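Local structure of glycoside hydrolase (Streptococcus pneumoniae serotype 4, 6ORH) at residues S52-K64 with L105-M118. The protein probably hydrolyses alpha-L-fucosyl linkages in host-derived glycans, as a family 29 glycoside hydrolase with a glycan-binding pocket. The protein carries 2 engineered substitutions. Residues are numbered along the deposited sequence; the frame is centred on the assembly and turned at random.
Sequences SQLDAREWVRVLK and LLLEVSQAATEFDM. With EDO (1,2-ethanediol), chain J; EDO (1,2-ethanediol), chain H.
Val60 fits as a knob among Val109, Ala112, Ala113 and Phe116, its CG2 methyl 3.6 Å from Ala112 CB. Phe116 is the second knob, among Val60, Arg57, Arg61 and Lys64, with Arg61 CA in CH-pi contact over one ring face. Small Ala56 and Ala112 are consistent with the close approach of helices 56-64 and 105-116, whose axes come within 8.4 Å at a crossing angle of -38°. On the inner side, Val109 CG2 and Leu105 CD1 meet CZ3 and CH2 of the Trp59 indole, while Leu71 of strand 70-74 and Met120 of strand 119-124 close the core beneath. These are neighbouring outer helices of the TIM-barrel-like catalytic domain.

The outer side is polar. A water accepts from Ala56 N and donates to Glu108 OE1; Glu108 also pairs with Arg99. Fully extended to NE, Arg57 grips Glu115 side-on: NE reaches OE1 at 2.8 Å and NH2 reaches OE2 along a nearly straight bond (171°), although the guanidinium and carboxylate planes stand 43° apart. Lys64, bent at chi2, brings NZ to Phe116 O and Asp117 O in weak bonds at the Schellman motif, its charge probably complementing the C-terminal carbonyls. The chemistry implies an apolar seam bordered by one salt bridge and a lysine-to-carbonyl contact toward solvent.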
# COMPACT_ATOMS: atom_id res chain seq x y z
N SER A 52 17.25 30.80 -24.56
CA SER A 52 17.82 32.13 -24.40
C SER A 52 17.37 32.83 -23.12
O SER A 52 18.04 33.76 -22.66
CB SER A 52 17.53 33.00 -25.59
OG SER A 52 16.13 33.08 -25.78
N GLN A 53 16.28 32.35 -22.51
CA GLN A 53 15.84 33.00 -21.28
C GLN A 53 16.28 32.21 -20.04
O GLN A 53 15.78 32.51 -18.94
CB GLN A 53 14.32 33.13 -21.27
CG GLN A 53 13.82 34.18 -22.27
CD GLN A 53 12.34 33.99 -22.52
OE1 GLN A 53 11.50 34.45 -21.75
NE2 GLN A 53 12.00 33.27 -23.56
N LEU A 54 17.21 31.26 -20.19
CA LEU A 54 17.51 30.37 -19.08
C LEU A 54 18.03 31.13 -17.86
O LEU A 54 18.91 31.98 -17.95
CB LEU A 54 18.52 29.31 -19.54
CG LEU A 54 18.74 28.14 -18.56
CD1 LEU A 54 19.11 26.90 -19.35
CD2 LEU A 54 19.90 28.46 -17.58
N ASP A 55 17.47 30.79 -16.69
CA ASP A 55 17.84 31.45 -15.45
C ASP A 55 18.00 30.37 -14.38
O ASP A 55 17.02 29.99 -13.72
CB ASP A 55 16.82 32.53 -15.10
CG ASP A 55 17.29 33.37 -13.94
OD1 ASP A 55 18.21 32.94 -13.24
OD2 ASP A 55 16.78 34.52 -13.78
N ALA A 56 19.24 29.84 -14.27
CA ALA A 56 19.51 28.76 -13.32
C ALA A 56 19.32 29.22 -11.87
O ALA A 56 18.99 28.40 -11.00
CB ALA A 56 20.91 28.20 -13.51
N ARG A 57 19.55 30.52 -11.61
CA ARG A 57 19.34 31.02 -10.26
C ARG A 57 17.85 30.91 -9.88
O ARG A 57 17.55 30.65 -8.71
CB ARG A 57 19.90 32.44 -10.08
CG ARG A 57 19.88 32.92 -8.63
CD ARG A 57 20.38 34.36 -8.54
NE ARG A 57 20.47 34.80 -7.14
CZ ARG A 57 19.47 35.29 -6.41
NH1 ARG A 57 18.26 35.42 -6.92
NH2 ARG A 57 19.69 35.65 -5.15
N GLU A 58 16.94 31.11 -10.84
CA GLU A 58 15.52 30.97 -10.55
C GLU A 58 15.18 29.51 -10.26
O GLU A 58 14.32 29.25 -9.43
CB GLU A 58 14.63 31.47 -11.70
CG GLU A 58 14.56 32.99 -11.67
CD GLU A 58 13.91 33.48 -10.39
OE1 GLU A 58 12.67 33.33 -10.29
OE2 GLU A 58 14.64 33.97 -9.49
N TRP A 59 15.86 28.56 -10.93
CA TRP A 59 15.60 27.16 -10.62
C TRP A 59 15.97 26.93 -9.15
O TRP A 59 15.19 26.37 -8.38
CB TRP A 59 16.44 26.21 -11.48
CG TRP A 59 16.30 26.34 -12.97
CD1 TRP A 59 15.41 27.10 -13.69
CD2 TRP A 59 17.13 25.65 -13.92
NE1 TRP A 59 15.65 26.92 -15.04
CE2 TRP A 59 16.70 26.03 -15.20
CE3 TRP A 59 18.19 24.72 -13.81
CZ2 TRP A 59 17.30 25.53 -16.36
CZ3 TRP A 59 18.77 24.22 -14.95
CH2 TRP A 59 18.35 24.64 -16.22
N VAL A 60 17.19 27.36 -8.78
CA VAL A 60 17.65 27.11 -7.43
C VAL A 60 16.81 27.87 -6.40
O VAL A 60 16.46 27.30 -5.36
CB VAL A 60 19.15 27.44 -7.29
CG1 VAL A 60 19.61 27.32 -5.83
CG2 VAL A 60 19.99 26.56 -8.22
N ARG A 61 16.49 29.16 -6.68
CA ARG A 61 15.75 29.96 -5.70
C ARG A 61 14.40 29.30 -5.38
O ARG A 61 14.04 29.14 -4.22
CB ARG A 61 15.53 31.39 -6.21
CG ARG A 61 14.77 32.25 -5.21
CD ARG A 61 14.50 33.65 -5.77
NE ARG A 61 13.55 33.67 -6.87
CZ ARG A 61 12.21 33.62 -6.74
NH1 ARG A 61 11.66 33.58 -5.53
NH2 ARG A 61 11.45 33.62 -7.82
N VAL A 62 13.67 28.89 -6.42
CA VAL A 62 12.34 28.32 -6.22
C VAL A 62 12.48 26.99 -5.48
O VAL A 62 11.74 26.73 -4.53
CB VAL A 62 11.57 28.17 -7.54
CG1 VAL A 62 10.36 27.25 -7.38
CG2 VAL A 62 11.08 29.55 -7.99
N LEU A 63 13.46 26.17 -5.87
CA LEU A 63 13.63 24.92 -5.14
C LEU A 63 13.99 25.15 -3.67
O LEU A 63 13.49 24.44 -2.80
CB LEU A 63 14.68 24.06 -5.86
CG LEU A 63 14.28 23.57 -7.25
CD1 LEU A 63 15.47 22.90 -7.94
CD2 LEU A 63 13.07 22.65 -7.17
N LYS A 64 14.86 26.13 -3.39
CA LYS A 64 15.27 26.42 -2.02
C LYS A 64 14.04 26.87 -1.23
O LYS A 64 13.78 26.38 -0.13
CB LYS A 64 16.32 27.53 -1.99
CG LYS A 64 16.90 27.83 -0.61
CD LYS A 64 17.85 26.76 -0.10
CE LYS A 64 18.52 27.14 1.20
NZ LYS A 64 19.54 26.17 1.63
N LEU A 105 26.19 24.85 -18.28
CA LEU A 105 24.99 24.79 -17.45
C LEU A 105 25.38 24.30 -16.05
O LEU A 105 24.80 24.73 -15.07
CB LEU A 105 23.95 23.87 -18.10
CG LEU A 105 22.63 23.78 -17.33
CD1 LEU A 105 21.95 25.16 -17.21
CD2 LEU A 105 21.71 22.75 -17.98
N LEU A 106 26.38 23.40 -15.97
CA LEU A 106 26.82 22.93 -14.67
C LEU A 106 27.38 24.08 -13.84
O LEU A 106 27.10 24.16 -12.65
CB LEU A 106 27.79 21.75 -14.82
CG LEU A 106 28.32 21.16 -13.51
CD1 LEU A 106 27.19 20.67 -12.62
CD2 LEU A 106 29.28 20.02 -13.80
N LEU A 107 28.13 25.00 -14.49
CA LEU A 107 28.63 26.16 -13.78
C LEU A 107 27.48 27.07 -13.34
O LEU A 107 27.47 27.52 -12.19
CB LEU A 107 29.58 26.94 -14.70
CG LEU A 107 30.22 28.17 -14.05
CD1 LEU A 107 31.12 27.75 -12.90
CD2 LEU A 107 31.03 28.94 -15.08
N GLU A 108 26.53 27.38 -14.24
CA GLU A 108 25.45 28.30 -13.90
C GLU A 108 24.65 27.77 -12.71
O GLU A 108 24.38 28.52 -11.76
CB GLU A 108 24.54 28.61 -15.08
CG GLU A 108 25.31 29.30 -16.20
CD GLU A 108 24.43 29.91 -17.27
OE1 GLU A 108 23.19 29.82 -17.17
OE2 GLU A 108 25.01 30.47 -18.24
N VAL A 109 24.33 26.46 -12.73
CA VAL A 109 23.59 25.88 -11.62
C VAL A 109 24.44 25.90 -10.35
O VAL A 109 23.90 26.17 -9.28
CB VAL A 109 23.07 24.46 -11.97
CG1 VAL A 109 22.38 23.82 -10.76
CG2 VAL A 109 22.07 24.52 -13.12
N SER A 110 25.73 25.55 -10.48
CA SER A 110 26.63 25.45 -9.34
C SER A 110 26.79 26.81 -8.66
O SER A 110 26.82 26.86 -7.44
CB SER A 110 27.98 24.91 -9.76
OG SER A 110 27.86 23.54 -10.15
N GLN A 111 26.85 27.89 -9.46
CA GLN A 111 27.00 29.22 -8.86
C GLN A 111 25.80 29.54 -7.99
O GLN A 111 25.96 30.01 -6.85
CB GLN A 111 27.10 30.28 -9.96
CG GLN A 111 28.46 30.25 -10.64
CD GLN A 111 28.49 31.08 -11.89
OE1 GLN A 111 27.47 31.34 -12.52
NE2 GLN A 111 29.69 31.50 -12.26
N ALA A 112 24.60 29.30 -8.55
CA ALA A 112 23.35 29.52 -7.81
C ALA A 112 23.24 28.60 -6.59
O ALA A 112 22.88 29.03 -5.50
CB ALA A 112 22.17 29.40 -8.75
N ALA A 113 23.52 27.30 -6.77
CA ALA A 113 23.49 26.40 -5.63
C ALA A 113 24.43 26.86 -4.53
O ALA A 113 24.09 26.73 -3.36
CB ALA A 113 23.87 24.99 -6.07
N THR A 114 25.63 27.33 -4.89
CA THR A 114 26.55 27.78 -3.86
C THR A 114 25.95 28.97 -3.08
O THR A 114 25.97 29.00 -1.84
CB THR A 114 27.91 28.09 -4.49
OG1 THR A 114 28.40 26.86 -5.06
CG2 THR A 114 28.90 28.63 -3.49
N GLU A 115 25.36 29.90 -3.83
CA GLU A 115 24.75 31.08 -3.21
C GLU A 115 23.66 30.68 -2.22
O GLU A 115 23.57 31.24 -1.10
CB GLU A 115 24.19 31.99 -4.30
CG GLU A 115 23.56 33.25 -3.71
CD GLU A 115 22.83 34.15 -4.68
OE1 GLU A 115 22.84 33.90 -5.90
OE2 GLU A 115 22.25 35.14 -4.18
N PHE A 116 22.86 29.68 -2.58
CA PHE A 116 21.69 29.27 -1.80
C PHE A 116 22.00 28.12 -0.84
O PHE A 116 21.10 27.66 -0.14
CB PHE A 116 20.53 28.92 -2.73
CG PHE A 116 19.80 30.14 -3.25
CD1 PHE A 116 20.24 30.80 -4.39
CD2 PHE A 116 18.68 30.62 -2.59
CE1 PHE A 116 19.58 31.93 -4.86
CE2 PHE A 116 17.99 31.73 -3.08
CZ PHE A 116 18.46 32.38 -4.20
N ASP A 117 23.27 27.66 -0.80
CA ASP A 117 23.63 26.49 -0.00
C ASP A 117 22.68 25.34 -0.33
O ASP A 117 22.10 24.70 0.55
CB ASP A 117 23.62 26.79 1.50
CG ASP A 117 24.29 25.70 2.32
OD1 ASP A 117 25.10 24.94 1.75
OD2 ASP A 117 23.95 25.58 3.53
N MET A 118 22.53 25.08 -1.63
CA MET A 118 21.76 23.97 -2.17
C MET A 118 22.74 22.86 -2.53
O MET A 118 23.62 23.06 -3.36
CB MET A 118 21.03 24.40 -3.45
CG MET A 118 20.30 23.26 -4.15
SD MET A 118 18.88 22.63 -3.30
CE MET A 118 17.69 23.94 -3.59
C1 EDO J . 19.72 34.66 -19.27
O1 EDO J . 19.51 33.57 -20.11
C2 EDO J . 19.06 35.80 -19.91
O2 EDO J . 19.49 35.83 -21.25
C1 EDO H . 8.87 34.08 -20.05
O1 EDO H . 9.44 33.08 -20.92
C2 EDO H . 7.45 34.36 -20.34
O2 EDO H . 7.18 34.59 -21.72
O HOH W 1 21.49 31.09 -15.56
O HOH W 2 20.65 24.91 3.64